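Local coordinates for surface presentation of antigens protein SpaO (Salmonella typhimurium, PDB 4YX7), which takes part in the type III secretion pathway that presents the surface determinants Salmonella needs to enter mammalian cells, at residues A[10-15]-A[42-47]. Residues are numbered along the deposited sequence; the frame is centred on the assembly and turned at random.
Sequences WPLRFV and AEVYCY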
# COMPACT_ATOMS: atom_id res chain seq x y z
N TRP A 10 -1.84 -15.83 26.46
CA TRP A 10 -3.11 -15.48 25.85
C TRP A 10 -2.94 -15.23 24.37
O TRP A 10 -2.15 -14.39 23.97
CB TRP A 10 -3.69 -14.22 26.52
CG TRP A 10 -3.66 -14.23 28.03
CD1 TRP A 10 -2.55 -14.16 28.83
CD2 TRP A 10 -4.78 -14.28 28.92
NE1 TRP A 10 -2.91 -14.18 30.15
CE2 TRP A 10 -4.27 -14.25 30.23
CE3 TRP A 10 -6.16 -14.35 28.73
CZ2 TRP A 10 -5.10 -14.29 31.35
CZ3 TRP A 10 -6.99 -14.39 29.84
CH2 TRP A 10 -6.45 -14.36 31.14
N PRO A 11 -3.70 -15.96 23.54
CA PRO A 11 -3.57 -15.85 22.09
C PRO A 11 -4.29 -14.63 21.54
O PRO A 11 -5.52 -14.65 21.47
CB PRO A 11 -4.22 -17.14 21.58
CG PRO A 11 -5.26 -17.42 22.58
CD PRO A 11 -4.74 -16.93 23.91
N LEU A 12 -3.57 -13.59 21.12
CA LEU A 12 -4.24 -12.41 20.61
C LEU A 12 -4.32 -12.41 19.08
O LEU A 12 -3.41 -12.86 18.40
CB LEU A 12 -3.55 -11.14 21.09
CG LEU A 12 -3.32 -10.99 22.59
CD1 LEU A 12 -2.69 -9.66 22.87
CD2 LEU A 12 -4.61 -11.14 23.36
N ARG A 13 -5.45 -11.93 18.56
CA ARG A 13 -5.63 -11.75 17.13
C ARG A 13 -5.86 -10.28 16.89
O ARG A 13 -6.72 -9.67 17.54
CB ARG A 13 -6.82 -12.56 16.61
CG ARG A 13 -6.78 -14.03 16.97
CD ARG A 13 -7.84 -14.77 16.21
NE ARG A 13 -9.13 -14.12 16.35
CZ ARG A 13 -9.92 -14.24 17.41
NH1 ARG A 13 -9.52 -15.00 18.43
NH2 ARG A 13 -11.09 -13.62 17.47
N PHE A 14 -5.10 -9.70 15.98
CA PHE A 14 -5.29 -8.30 15.64
C PHE A 14 -6.11 -8.22 14.36
O PHE A 14 -5.61 -8.43 13.26
CB PHE A 14 -3.94 -7.59 15.52
CG PHE A 14 -3.19 -7.54 16.84
CD1 PHE A 14 -2.35 -8.59 17.23
CD2 PHE A 14 -3.35 -6.47 17.70
CE1 PHE A 14 -1.68 -8.56 18.44
CE2 PHE A 14 -2.67 -6.43 18.90
CZ PHE A 14 -1.84 -7.48 19.27
N VAL A 15 -7.39 -7.94 14.54
CA VAL A 15 -8.36 -8.00 13.47
C VAL A 15 -8.53 -6.65 12.78
O VAL A 15 -8.85 -5.65 13.42
CB VAL A 15 -9.72 -8.47 14.03
CG1 VAL A 15 -10.70 -8.68 12.91
CG2 VAL A 15 -9.53 -9.73 14.84
N ALA A 42 -10.49 -2.54 13.76
CA ALA A 42 -9.10 -2.54 14.22
C ALA A 42 -9.13 -2.93 15.68
O ALA A 42 -8.88 -2.11 16.55
CB ALA A 42 -8.45 -1.20 14.03
N GLU A 43 -9.45 -4.20 15.94
CA GLU A 43 -9.70 -4.67 17.29
C GLU A 43 -8.72 -5.75 17.73
O GLU A 43 -8.27 -6.55 16.93
CB GLU A 43 -11.12 -5.23 17.42
CG GLU A 43 -12.23 -4.34 16.95
CD GLU A 43 -13.36 -5.16 16.35
OE1 GLU A 43 -13.05 -6.17 15.67
OE2 GLU A 43 -14.54 -4.82 16.56
N VAL A 44 -8.41 -5.76 19.02
CA VAL A 44 -7.65 -6.84 19.60
C VAL A 44 -8.63 -7.86 20.17
O VAL A 44 -9.52 -7.53 20.95
CB VAL A 44 -6.69 -6.37 20.70
CG1 VAL A 44 -5.72 -7.47 21.04
CG2 VAL A 44 -5.95 -5.13 20.26
N TYR A 45 -8.47 -9.11 19.75
CA TYR A 45 -9.30 -10.19 20.23
C TYR A 45 -8.45 -11.23 20.94
O TYR A 45 -7.31 -11.50 20.56
CB TYR A 45 -10.07 -10.85 19.07
CG TYR A 45 -11.39 -10.22 18.75
CD1 TYR A 45 -11.46 -9.02 18.08
CD2 TYR A 45 -12.59 -10.84 19.10
CE1 TYR A 45 -12.67 -8.43 17.77
CE2 TYR A 45 -13.81 -10.26 18.81
CZ TYR A 45 -13.85 -9.06 18.14
OH TYR A 45 -15.05 -8.47 17.82
N CYS A 46 -9.01 -11.79 22.01
CA CYS A 46 -8.53 -13.01 22.60
C CYS A 46 -9.71 -13.96 22.63
O CYS A 46 -10.64 -13.76 23.40
CB CYS A 46 -7.97 -12.78 24.00
SG CYS A 46 -7.09 -14.20 24.66
N TYR A 47 -9.68 -14.96 21.77
CA TYR A 47 -10.87 -15.78 21.52
C TYR A 47 -12.04 -14.86 21.12
O TYR A 47 -11.88 -14.00 20.26
CB TYR A 47 -11.19 -16.64 22.74
CG TYR A 47 -10.02 -17.53 23.16
CD1 TYR A 47 -9.67 -18.64 22.40
CD2 TYR A 47 -9.27 -17.26 24.29
CE1 TYR A 47 -8.61 -19.45 22.76
CE2 TYR A 47 -8.21 -18.06 24.65
CZ TYR A 47 -7.89 -19.16 23.88
OH TYR A 47 -6.84 -19.98 24.22
O HOH W 1 -7.41 -15.69 20.12
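With CG opposite its carbonyl carbon (chi1 -53°) and a bend at chi3, Arg13 folds its guanidinium over the neighbouring strand to the backbone of Tyr47. There Arg13 NH1 and NH2 reach end-on for a single atom, Tyr47 O, the bond from Arg13 NH2 to Tyr47 O being 2.9 Å long. Both nitrogens approach from one side of the carbonyl plane, while the oxygen lies close to the guanidinium plane. Tyr45 CB lies under one face of this flat group, 3.4 Å from Arg13 NH2, and the tyrosine ring is tilted 41° against it. Arginine suits the place because its long arm has donors to spare: outside this pair of strands, its NE forms a salt bridge with an acidic side chain of another protein's chain.

Between the strands, Arg13 and Tyr45 form an antiparallel hydrogen-bonded pair, with Arg13 N to Tyr45 O at 2.8 Å, and Val15 and Glu43 repeat the pattern. Proline suits its position because its rigid, apolar ring offers CG and CD to the Tyr47 ring. Pro11 CG meets Tyr47 CZ at 3.4 Å, the two side chains crossing at about a right angle.

On the sheet face bearing Leu12, Phe14, Val44 and Cys46, apolar groups suit burial. Phe14 and Val44 run side by side, Phe14 CE2 3.8 Å from Val44 CG2, and Leu12 CD2 packs on Cys46 CB. Phe54 meets the Phe14 ring edge-to-face. The chain is one part of the longer SpaO, a domain of the FliN/MopA/SpaO family, and its edge strand 9-22 pairs antiparallel with a strand of another protein's chain, giving an intermolecular beta-sheet.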